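Local atomic coordinates of digeranylgeranylglycerophospholipid reductase (Sulfolobus acidocaldarius, PDB entry 4OPC), a protein that reduces the double bonds of the geranylgeranyl chains of archaeal membrane lipid precursors, using FAD as cofactor, to give saturated archaeal phospholipids. Residues Y23-R28 and K314-A319; P82-V87 and D251-D256; I205-E210 and D361-G366. One frame throughout, in Å; residues are numbered along the deposited sequence. Where two conformers were deposited one is given.

Contact 1: Y23-R28 and K314-A319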
loop_
_atom_site.group_PDB
_atom_site.type_symbol
_atom_site.label_atom_id
_atom_site.label_comp_id
_atom_site.label_asym_id
_atom_site.label_seq_id
_atom_site.Cartn_x
_atom_site.Cartn_y
_atom_site.Cartn_z
ATOM N N TYR A 23 7.723 -15.626 5.634
ATOM C CA TYR A 23 8.005 -16.605 4.600
ATOM C C TYR A 23 9.435 -16.452 4.076
ATOM O O TYR A 23 10.174 -17.432 3.954
ATOM C CB TYR A 23 6.993 -16.492 3.460
ATOM C CG TYR A 23 7.122 -17.596 2.452
ATOM C CD1 TYR A 23 6.540 -18.842 2.678
ATOM C CD2 TYR A 23 7.837 -17.412 1.283
ATOM C CE1 TYR A 23 6.664 -19.866 1.757
ATOM C CE2 TYR A 23 7.964 -18.432 0.351
ATOM C CZ TYR A 23 7.375 -19.652 0.597
ATOM O OH TYR A 23 7.491 -20.671 -0.322
ATOM N N GLN A 24 9.835 -15.216 3.807
ATOM C CA GLN A 24 11.159 -14.943 3.261
ATOM C C GLN A 24 12.298 -15.232 4.245
ATOM O O GLN A 24 13.426 -15.467 3.822
ATOM C CB GLN A 24 11.238 -13.492 2.744
ATOM C CG GLN A 24 10.238 -13.159 1.643
ATOM C CD GLN A 24 10.642 -13.658 0.275
ATOM O OE1 GLN A 24 11.513 -14.519 0.136
ATOM N NE2 GLN A 24 10.002 -13.120 -0.755
ATOM N N LEU A 25 12.009 -15.196 5.544
ATOM C CA LEU A 25 13.026 -15.494 6.561
ATOM C C LEU A 25 13.093 -16.967 6.934
ATOM O O LEU A 25 14.001 -17.386 7.652
ATOM C CB LEU A 25 12.791 -14.672 7.825
ATOM C CG LEU A 25 13.190 -13.200 7.739
ATOM C CD1 LEU A 25 12.568 -12.435 8.898
ATOM C CD2 LEU A 25 14.696 -13.055 7.724
ATOM N N SER A 26 12.147 -17.757 6.434
ATOM C CA SER A 26 12.017 -19.145 6.865
ATOM C C SER A 26 13.055 -20.073 6.217
ATOM O O SER A 26 13.729 -19.702 5.256
ATOM C CB SER A 26 10.591 -19.647 6.609
ATOM O OG SER A 26 10.343 -19.826 5.224
ATOM N N ARG A 27 13.172 -21.285 6.756
ATOM C CA ARG A 27 14.158 -22.273 6.314
ATOM C C ARG A 27 15.607 -21.804 6.422
ATOM O O ARG A 27 16.468 -22.273 5.688
ATOM C CB ARG A 27 13.876 -22.754 4.887
ATOM C CG ARG A 27 12.764 -23.759 4.793
ATOM C CD ARG A 27 12.860 -24.622 3.551
ATOM N NE ARG A 27 11.788 -25.611 3.572
ATOM C CZ ARG A 27 11.332 -26.271 2.519
ATOM N NH1 ARG A 27 11.875 -26.093 1.322
ATOM N NH2 ARG A 27 10.341 -27.142 2.665
ATOM N N ARG A 28 15.880 -20.908 7.363
ATOM C CA ARG A 28 17.235 -20.391 7.515
ATOM C C ARG A 28 17.884 -20.650 8.872
ATOM O O ARG A 28 19.021 -20.247 9.102
ATOM C CB ARG A 28 17.272 -18.908 7.166
ATOM C CG ARG A 28 17.144 -18.695 5.669
ATOM C CD ARG A 28 16.997 -17.242 5.309
ATOM N NE ARG A 28 16.892 -17.085 3.862
ATOM C CZ ARG A 28 17.933 -17.005 3.039
ATOM N NH1 ARG A 28 19.171 -17.055 3.515
ATOM N NH2 ARG A 28 17.734 -16.868 1.738
ATOM N N LYS A 314 15.864 -9.470 3.675
ATOM C CA LYS A 314 17.231 -9.284 3.182
ATOM C C LYS A 314 18.095 -8.501 4.172
ATOM O O LYS A 314 19.246 -8.871 4.440
ATOM C CB LYS A 314 17.215 -8.554 1.842
ATOM C CG LYS A 314 17.084 -9.455 0.634
ATOM C CD LYS A 314 17.185 -8.643 -0.650
ATOM C CE LYS A 314 18.424 -7.757 -0.650
ATOM N NZ LYS A 314 18.653 -7.114 -1.975
ATOM N N ALA A 315 17.542 -7.423 4.712
ATOM C CA ALA A 315 18.265 -6.568 5.639
ATOM C C ALA A 315 18.573 -7.308 6.937
ATOM O O ALA A 315 19.658 -7.165 7.512
ATOM C CB ALA A 315 17.456 -5.303 5.920
ATOM N N ILE A 316 17.616 -8.103 7.396
ATOM C CA ILE A 316 17.781 -8.850 8.633
ATOM C C ILE A 316 18.853 -9.920 8.487
ATOM O O ILE A 316 19.705 -10.073 9.368
ATOM C CB ILE A 316 16.438 -9.439 9.081
ATOM C CG1 ILE A 316 15.562 -8.307 9.606
ATOM C CG2 ILE A 316 16.627 -10.507 10.156
ATOM C CD1 ILE A 316 14.109 -8.681 9.759
ATOM N N LEU A 317 18.844 -10.629 7.360
ATOM C CA LEU A 317 19.879 -11.629 7.116
ATOM C C LEU A 317 21.265 -10.987 7.100
ATOM O O LEU A 317 22.216 -11.557 7.637
ATOM C CB LEU A 317 19.594 -12.413 5.833
ATOM C CG LEU A 317 18.326 -13.269 5.925
ATOM C CD1 LEU A 317 17.952 -13.845 4.567
ATOM C CD2 LEU A 317 18.472 -14.373 6.967
ATOM N N SER A 318 21.391 -9.799 6.519
ATOM C CA SER A 318 22.669 -9.102 6.532
ATOM C C SER A 318 23.085 -8.709 7.949
ATOM O O SER A 318 24.251 -8.866 8.328
ATOM C CB SER A 318 22.620 -7.882 5.616
ATOM O OG SER A 318 22.476 -8.291 4.270
ATOM N N ALA A 319 22.132 -8.224 8.735
ATOM C CA ALA A 319 22.409 -7.829 10.112
ATOM C C ALA A 319 22.897 -8.998 10.962
ATOM O O ALA A 319 23.747 -8.819 11.841
ATOM C CB ALA A 319 21.179 -7.187 10.742
#

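Contact 2: P82-V87 and D251-D256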
loop_
_atom_site.group_PDB
_atom_site.type_symbol
_atom_site.label_atom_id
_atom_site.label_comp_id
_atom_site.label_asym_id
_atom_site.label_seq_id
_atom_site.Cartn_x
_atom_site.Cartn_y
_atom_site.Cartn_z
ATOM N N PRO A 82 -15.219 10.471 -15.560
ATOM C CA PRO A 82 -16.417 10.815 -14.782
ATOM C C PRO A 82 -17.714 10.731 -15.576
ATOM O O PRO A 82 -18.700 10.227 -15.043
ATOM C CB PRO A 82 -16.131 12.245 -14.330
ATOM C CG PRO A 82 -14.631 12.251 -14.147
ATOM C CD PRO A 82 -14.089 11.367 -15.257
ATOM N N ASP A 83 -17.719 11.199 -16.823
ATOM C CA ASP A 83 -18.927 11.109 -17.646
ATOM C C ASP A 83 -19.151 9.749 -18.313
ATOM O O ASP A 83 -20.146 9.553 -19.019
ATOM C CB ASP A 83 -18.995 12.261 -18.670
ATOM C CG ASP A 83 -17.860 12.241 -19.701
ATOM O OD1 ASP A 83 -17.176 11.215 -19.891
ATOM O OD2 ASP A 83 -17.674 13.285 -20.375
ATOM N N MET A 84 -18.222 8.831 -18.065
ATOM C CA MET A 84 -18.246 7.467 -18.593
ATOM C C MET A 84 -18.214 7.398 -20.109
ATOM O O MET A 84 -18.444 6.343 -20.701
ATOM C CB MET A 84 -19.428 6.676 -18.037
ATOM C CG MET A 84 -19.320 6.431 -16.551
ATOM S SD MET A 84 -20.648 5.365 -15.994
ATOM C CE MET A 84 -20.313 5.307 -14.245
ATOM N N GLN A 85 -17.891 8.524 -20.742
ATOM C CA GLN A 85 -17.796 8.554 -22.193
ATOM C C GLN A 85 -16.428 8.112 -22.718
ATOM O O GLN A 85 -16.285 7.787 -23.896
ATOM C CB GLN A 85 -18.182 9.935 -22.739
ATOM C CG GLN A 85 -19.630 10.324 -22.423
ATOM C CD GLN A 85 -19.997 11.683 -22.967
ATOM O OE1 GLN A 85 -19.402 12.153 -23.933
ATOM N NE2 GLN A 85 -20.970 12.327 -22.339
ATOM N N THR A 86 -15.419 8.100 -21.857
ATOM C CA THR A 86 -14.108 7.649 -22.287
ATOM C C THR A 86 -13.580 6.571 -21.346
ATOM O O THR A 86 -13.491 6.780 -20.136
ATOM C CB THR A 86 -13.090 8.808 -22.351
ATOM O OG1 THR A 86 -13.619 9.881 -23.142
ATOM C CG2 THR A 86 -11.794 8.322 -22.967
ATOM N N VAL A 87 -13.234 5.420 -21.916
ATOM C CA VAL A 87 -12.654 4.318 -21.159
ATOM C C VAL A 87 -11.260 4.032 -21.696
ATOM O O VAL A 87 -11.087 3.779 -22.887
ATOM C CB VAL A 87 -13.503 3.043 -21.276
ATOM C CG1 VAL A 87 -12.833 1.888 -20.538
ATOM C CG2 VAL A 87 -14.888 3.284 -20.712
ATOM N N ASP A 251 -25.626 2.273 -7.223
ATOM C CA ASP A 251 -26.385 1.938 -8.432
ATOM C C ASP A 251 -25.747 2.464 -9.727
ATOM O O ASP A 251 -25.958 1.898 -10.799
ATOM C CB ASP A 251 -27.823 2.451 -8.338
ATOM C CG ASP A 251 -28.657 1.694 -7.321
ATOM O OD1 ASP A 251 -28.215 0.628 -6.836
ATOM O OD2 ASP A 251 -29.776 2.164 -7.017
ATOM N N LYS A 252 -24.993 3.554 -9.628
ATOM C CA LYS A 252 -24.300 4.110 -10.775
ATOM C C LYS A 252 -23.245 3.130 -11.278
ATOM O O LYS A 252 -23.059 2.975 -12.486
ATOM C CB LYS A 252 -23.648 5.437 -10.386
ATOM C CG LYS A 252 -23.247 6.329 -11.543
ATOM C CD LYS A 252 -22.766 7.676 -11.014
ATOM C CE LYS A 252 -22.521 8.671 -12.136
ATOM N NZ LYS A 252 -21.612 8.134 -13.183
ATOM N N TYR A 253 -22.576 2.453 -10.355
ATOM C CA TYR A 253 -21.416 1.638 -10.700
ATOM C C TYR A 253 -21.683 0.141 -10.680
ATOM O O TYR A 253 -20.935 -0.635 -11.276
ATOM C CB TYR A 253 -20.247 1.990 -9.783
ATOM C CG TYR A 253 -19.970 3.468 -9.827
ATOM C CD1 TYR A 253 -19.424 4.048 -10.964
ATOM C CD2 TYR A 253 -20.294 4.290 -8.757
ATOM C CE1 TYR A 253 -19.192 5.404 -11.028
ATOM C CE2 TYR A 253 -20.067 5.658 -8.812
ATOM C CZ TYR A 253 -19.513 6.202 -9.953
ATOM O OH TYR A 253 -19.287 7.556 -10.028
ATOM N N ALA A 254 -22.744 -0.261 -9.986
ATOM C CA ALA A 254 -23.093 -1.671 -9.874
ATOM C C ALA A 254 -24.606 -1.837 -9.910
ATOM O O ALA A 254 -25.211 -2.271 -8.928
ATOM C CB ALA A 254 -22.521 -2.257 -8.584
ATOM N N PRO A 255 -25.232 -1.499 -11.046
ATOM C CA PRO A 255 -26.687 -1.630 -11.139
ATOM C C PRO A 255 -27.111 -3.097 -11.127
ATOM O O PRO A 255 -28.279 -3.385 -10.889
ATOM C CB PRO A 255 -27.007 -1.001 -12.496
ATOM C CG PRO A 255 -25.761 -1.167 -13.287
ATOM C CD PRO A 255 -24.642 -1.006 -12.304
ATOM N N ASP A 256 -26.157 -3.994 -11.354
ATOM C CA ASP A 256 -26.429 -5.415 -11.544
ATOM C C ASP A 256 -26.363 -6.263 -10.277
ATOM O O ASP A 256 -26.695 -7.447 -10.321
ATOM C CB ASP A 256 -25.460 -5.998 -12.581
ATOM C CG ASP A 256 -23.994 -5.740 -12.237
ATOM O OD1 ASP A 256 -23.653 -4.625 -11.781
ATOM O OD2 ASP A 256 -23.171 -6.658 -12.439
HETATM O O HOH W 1 -18.786 8.389 -12.438
HETATM O O HOH W 2 -21.633 9.550 -15.514
#

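Contact 3: I205-E210 and D361-G366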
loop_
_atom_site.group_PDB
_atom_site.type_symbol
_atom_site.label_atom_id
_atom_site.label_comp_id
_atom_site.label_asym_id
_atom_site.label_seq_id
_atom_site.Cartn_x
_atom_site.Cartn_y
_atom_site.Cartn_z
ATOM N N ILE A 205 -12.277 0.739 -12.890
ATOM C CA ILE A 205 -11.995 1.855 -11.997
ATOM C C ILE A 205 -12.711 3.073 -12.562
ATOM O O ILE A 205 -12.568 3.387 -13.751
ATOM C CB ILE A 205 -10.486 2.124 -11.897
ATOM C CG1 ILE A 205 -9.823 0.966 -11.145
ATOM C CG2 ILE A 205 -10.217 3.446 -11.177
ATOM C CD1 ILE A 205 -8.312 1.097 -11.017
ATOM N N PHE A 206 -13.496 3.748 -11.728
ATOM C CA PHE A 206 -14.300 4.884 -12.153
ATOM C C PHE A 206 -13.816 6.130 -11.443
ATOM O O PHE A 206 -13.949 6.257 -10.222
ATOM C CB PHE A 206 -15.771 4.653 -11.805
ATOM C CG PHE A 206 -16.356 3.387 -12.371
ATOM C CD1 PHE A 206 -16.964 3.377 -13.613
ATOM C CD2 PHE A 206 -16.328 2.212 -11.636
ATOM C CE1 PHE A 206 -17.527 2.208 -14.117
ATOM C CE2 PHE A 206 -16.884 1.050 -12.142
ATOM C CZ PHE A 206 -17.474 1.050 -13.376
ATOM N N ILE A 207 -13.251 7.054 -12.209
ATOM C CA ILE A 207 -12.819 8.318 -11.650
ATOM C C ILE A 207 -14.019 9.253 -11.567
ATOM O O ILE A 207 -14.766 9.392 -12.532
ATOM C CB ILE A 207 -11.747 8.960 -12.531
ATOM C CG1 ILE A 207 -10.611 7.970 -12.761
ATOM C CG2 ILE A 207 -11.235 10.236 -11.884
ATOM C CD1 ILE A 207 -9.965 7.476 -11.482
ATOM N N ASP A 208 -14.221 9.878 -10.410
ATOM C CA ASP A 208 -15.296 10.845 -10.258
ATOM C C ASP A 208 -15.128 11.639 -8.964
ATOM O O ASP A 208 -15.284 11.099 -7.867
ATOM C CB ASP A 208 -16.665 10.154 -10.288
ATOM C CG ASP A 208 -17.806 11.132 -10.473
ATOM O OD1 ASP A 208 -17.824 12.190 -9.807
ATOM O OD2 ASP A 208 -18.706 10.862 -11.289
ATOM N N GLN A 209 -14.825 12.927 -9.095
ATOM C CA GLN A 209 -14.566 13.763 -7.932
ATOM C C GLN A 209 -15.811 14.090 -7.111
ATOM O O GLN A 209 -15.700 14.534 -5.964
ATOM C CB GLN A 209 -13.823 15.036 -8.355
ATOM C CG GLN A 209 -12.505 14.751 -9.053
ATOM C CD GLN A 209 -11.630 13.723 -8.326
ATOM O OE1 GLN A 209 -11.614 13.644 -7.094
ATOM N NE2 GLN A 209 -10.896 12.933 -9.098
ATOM N N GLU A 210 -16.993 13.874 -7.679
ATOM C CA GLU A 210 -18.237 14.105 -6.956
ATOM C C GLU A 210 -18.666 12.885 -6.145
ATOM O O GLU A 210 -19.151 13.018 -5.020
ATOM C CB GLU A 210 -19.358 14.499 -7.914
ATOM C CG GLU A 210 -19.174 15.861 -8.536
ATOM C CD GLU A 210 -20.306 16.225 -9.477
ATOM O OE1 GLU A 210 -21.271 15.436 -9.581
ATOM O OE2 GLU A 210 -20.225 17.297 -10.113
ATOM N N ASP A 361 -14.592 18.025 -15.018
ATOM C CA ASP A 361 -14.481 18.566 -16.373
ATOM C C ASP A 361 -13.062 18.386 -16.899
ATOM O O ASP A 361 -12.877 18.062 -18.074
ATOM C CB ASP A 361 -14.876 20.049 -16.432
ATOM C CG ASP A 361 -16.377 20.267 -16.305
ATOM O OD1 ASP A 361 -17.159 19.317 -16.534
ATOM O OD2 ASP A 361 -16.774 21.405 -15.980
ATOM N N ASP A 362 -12.072 18.596 -16.033
ATOM C CA ASP A 362 -10.666 18.407 -16.416
ATOM C C ASP A 362 -10.381 16.970 -16.840
ATOM O O ASP A 362 -9.709 16.731 -17.852
ATOM C CB ASP A 362 -9.717 18.716 -15.262
ATOM C CG ASP A 362 -9.669 20.172 -14.890
ATOM O OD1 ASP A 362 -9.899 21.039 -15.755
ATOM O OD2 ASP A 362 -9.334 20.442 -13.718
ATOM N N ILE A 363 -10.866 16.021 -16.050
ATOM C CA ILE A 363 -10.611 14.612 -16.313
ATOM C C ILE A 363 -11.355 14.146 -17.566
ATOM O O ILE A 363 -10.780 13.464 -18.421
ATOM C CB ILE A 363 -10.975 13.769 -15.100
ATOM C CG1 ILE A 363 -10.171 14.268 -13.893
ATOM C CG2 ILE A 363 -10.692 12.285 -15.376
ATOM C CD1 ILE A 363 -10.724 13.841 -12.535
ATOM N N ASN A 364 -12.622 14.535 -17.696
ATOM C CA ASN A 364 -13.373 14.226 -18.909
ATOM C C ASN A 364 -12.673 14.738 -20.163
ATOM O O ASN A 364 -12.573 14.027 -21.165
ATOM C CB ASN A 364 -14.781 14.826 -18.850
ATOM C CG ASN A 364 -15.688 14.079 -17.891
ATOM O OD1 ASN A 364 -15.533 12.872 -17.686
ATOM N ND2 ASN A 364 -16.642 14.783 -17.307
ATOM N N TYR A 365 -12.216 15.986 -20.110
ATOM C CA TYR A 365 -11.561 16.612 -21.249
ATOM C C TYR A 365 -10.239 15.929 -21.573
ATOM O O TYR A 365 -9.978 15.593 -22.730
ATOM C CB TYR A 365 -11.323 18.083 -20.937
ATOM C CG TYR A 365 -10.751 18.874 -22.076
ATOM C CD1 TYR A 365 -11.572 19.361 -23.081
ATOM C CD2 TYR A 365 -9.390 19.149 -22.142
ATOM C CE1 TYR A 365 -11.055 20.108 -24.131
ATOM C CE2 TYR A 365 -8.865 19.892 -23.185
ATOM C CZ TYR A 365 -9.698 20.359 -24.171
ATOM O OH TYR A 365 -9.178 21.101 -25.208
ATOM N N GLY A 366 -9.409 15.737 -20.555
ATOM C CA GLY A 366 -8.100 15.139 -20.736
ATOM C C GLY A 366 -8.185 13.718 -21.265
ATOM O O GLY A 366 -7.414 13.330 -22.138
#

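Contact 1: Y23-R28 and K314-A319
Ile-316 meets Leu-25 through both of its outer branches, the two side chains crossing at about a right angle. Its CG2 lies 4.0 Å from Leu-25 CD2, while its CD1 comes to 4.1 Å from Leu-25 CD1. A beta-branched residue suits this spot because it can spread over two surfaces: Ile-316 also rests on Val-153, Val-155 and Ile-285 of the neighbouring strands, so that it fills the seam between helix and sheet. The helices themselves belong to the Rossmann-type FAD-binding part of the fold. Helix 16-25 begins with the FAD-binding Phe-16 and Ala-17, and helix 302-322 with Lys-302, just after Gly-301, whereas this contact joins the two helices further along, with the Leu-25 side chain about 12 Å from that of Ala-17. One residue on, Leu-317 slides past Leu-25 in the opposite direction, its CG 4.1 Å from Leu-25 CD2. Its two methyl groups also receive Arg-28, whose chain runs extended (chi2 173°, chi3 179°) from CG to NE and crosses the leucine. Arg-28 CD is 3.6 Å from Leu-317 CD2. Leu-317 CD1 sits over one face of the guanidinium, near its rim, 3.5 Å from Arg-28 NE, so that the flat face of this exposed arginine rests on the leucine methyl. An alanine replacing Leu-317 would be likely to open a gap beside Leu-25 and leave the Arg-28 guanidinium freer to turn.

Contact 2: P82-V87 and D251-D256
The loop that links strands 70-80 and 87-97 reaches helix 242-253 through Met-84, whose methyl end touches both Lys-252 and Tyr-253. Beyond CG the methionine is fully extended (chi2 -174°, chi3 -178°), which carries CE across to the helix. Met-84 CE lies 3.4 Å from Tyr-253 CE1, approaching the ring obliquely, and 3.3 Å from Lys-252 NZ. These close approaches belong to one of two deposited conformers of Met-84, so their tightness is doubtful. A long, unbranched and flexible side chain suits a partly exposed place where the backbones stand well apart, the nearest pair being Met-84 CA and Tyr-253 CA at 10.3 Å.

The polar half of the contact runs through water. Lys-252 bends at its last torsion (chi4 -53°), bringing its ammonium near the carbonyl of Pro-82 without touching it directly. Water 2 closes the distance, accepting from Lys-252 NZ at 2.7 Å and donating to Pro-82 O at 3.0 Å. Water 1 also accepts from Lys-252 NZ, at 2.9 Å, and lies in the ring plane at the edge of Tyr-253, 2.6 Å from its OH. That hydroxyl is bonded to Thr-211 as well. This meeting place is on the border of the large mixed sheet, several strands of which belong to the geranylgeranyl reductase catalytic family region: the Tyr-253 ring stacks with Trp-217 of strand 216-221 and meets Phe-206 of strand 202-206.

Within the loop, Asp-83 forms an Asx turn, its OD1 accepting from Gln-85 N at 2.9 Å. An aspartate is apt here because its short carboxylate can fold back on the backbone two residues on, closing the turn around Met-84.

Contact 3: I205-E210 and D361-G366
With CG1 anti to its own carbonyl carbon (chi1 -57°) and the chain extended beyond it (chi2 162°), Ile-363 sends CD1 out from helix 360-368 toward Ile-207 and Gln-209. Ile-207 answers with CG2, the branch anti to its backbone N, while its CG1 arm leads away from the helix. The closest methyl pair is Ile-207 CG2 and Ile-363 CD1, at 3.7 Å; Ile-363 CG2 adds a second touch, 4.1 Å from Ile-207 CG2. The two isoleucines cross at about a right angle. Ile-363 CD1 serves both Ile-207 and Gln-209, while Ile-207 also touches Leu-79 and Tyr-216.

Gln-209, two residues past Ile-207, reaches the same CD1. Its CG lies 4.0 Å from Ile-363 CD1, and the bend at chi2 (-48°) brings Gln-209 NE2 to 3.6 Å from that same CD1. The methyl offers that nitrogen only packing; the carboxamide oxygen is held by the backbone N of Gly-214, which limits how the amide can rotate. Glutamine is thus useful twice, its CG packing on the isoleucine while the amide oxygen bonds to the loop.

All this takes place where strand 202-206 of the large mixed sheet gives way to a loop, on a wall of the lipid-binding pocket: Ile-207 touches the bound phospholipid. The turn is shaped by Asp-208, whose OD1 accepts from Glu-210 N at 2.8 Å in an Asx turn, met nearly head-on to the C-O bond. Asn-360, at the start of the helix, bonds both to that carboxylate and to Gln-209 N, tying loop and helix together beside the apolar patch.

Contacts 2 and 3 lie together, their centres about 11 Å apart, whereas contact 1 is about 44 to 46 Å from their centres, on the opposite side of the chain's centre. Contact 1 belongs to the FAD-binding part; the other two border the mixed sheet holding strands 70-80 and 202-206, contact 3 at the lipid pocket and contact 2 just outside it. They touch directly: Asp-83 N probably hydrogen-bonds to Asn-364 OD1, and Tyr-253 packs on Phe-206. Along the chain come 23-28, then 82-87, 205-210 and 251-256, then 314-319 and finally 361-366, so the chain returns once to the FAD-side helices and then leaves them again.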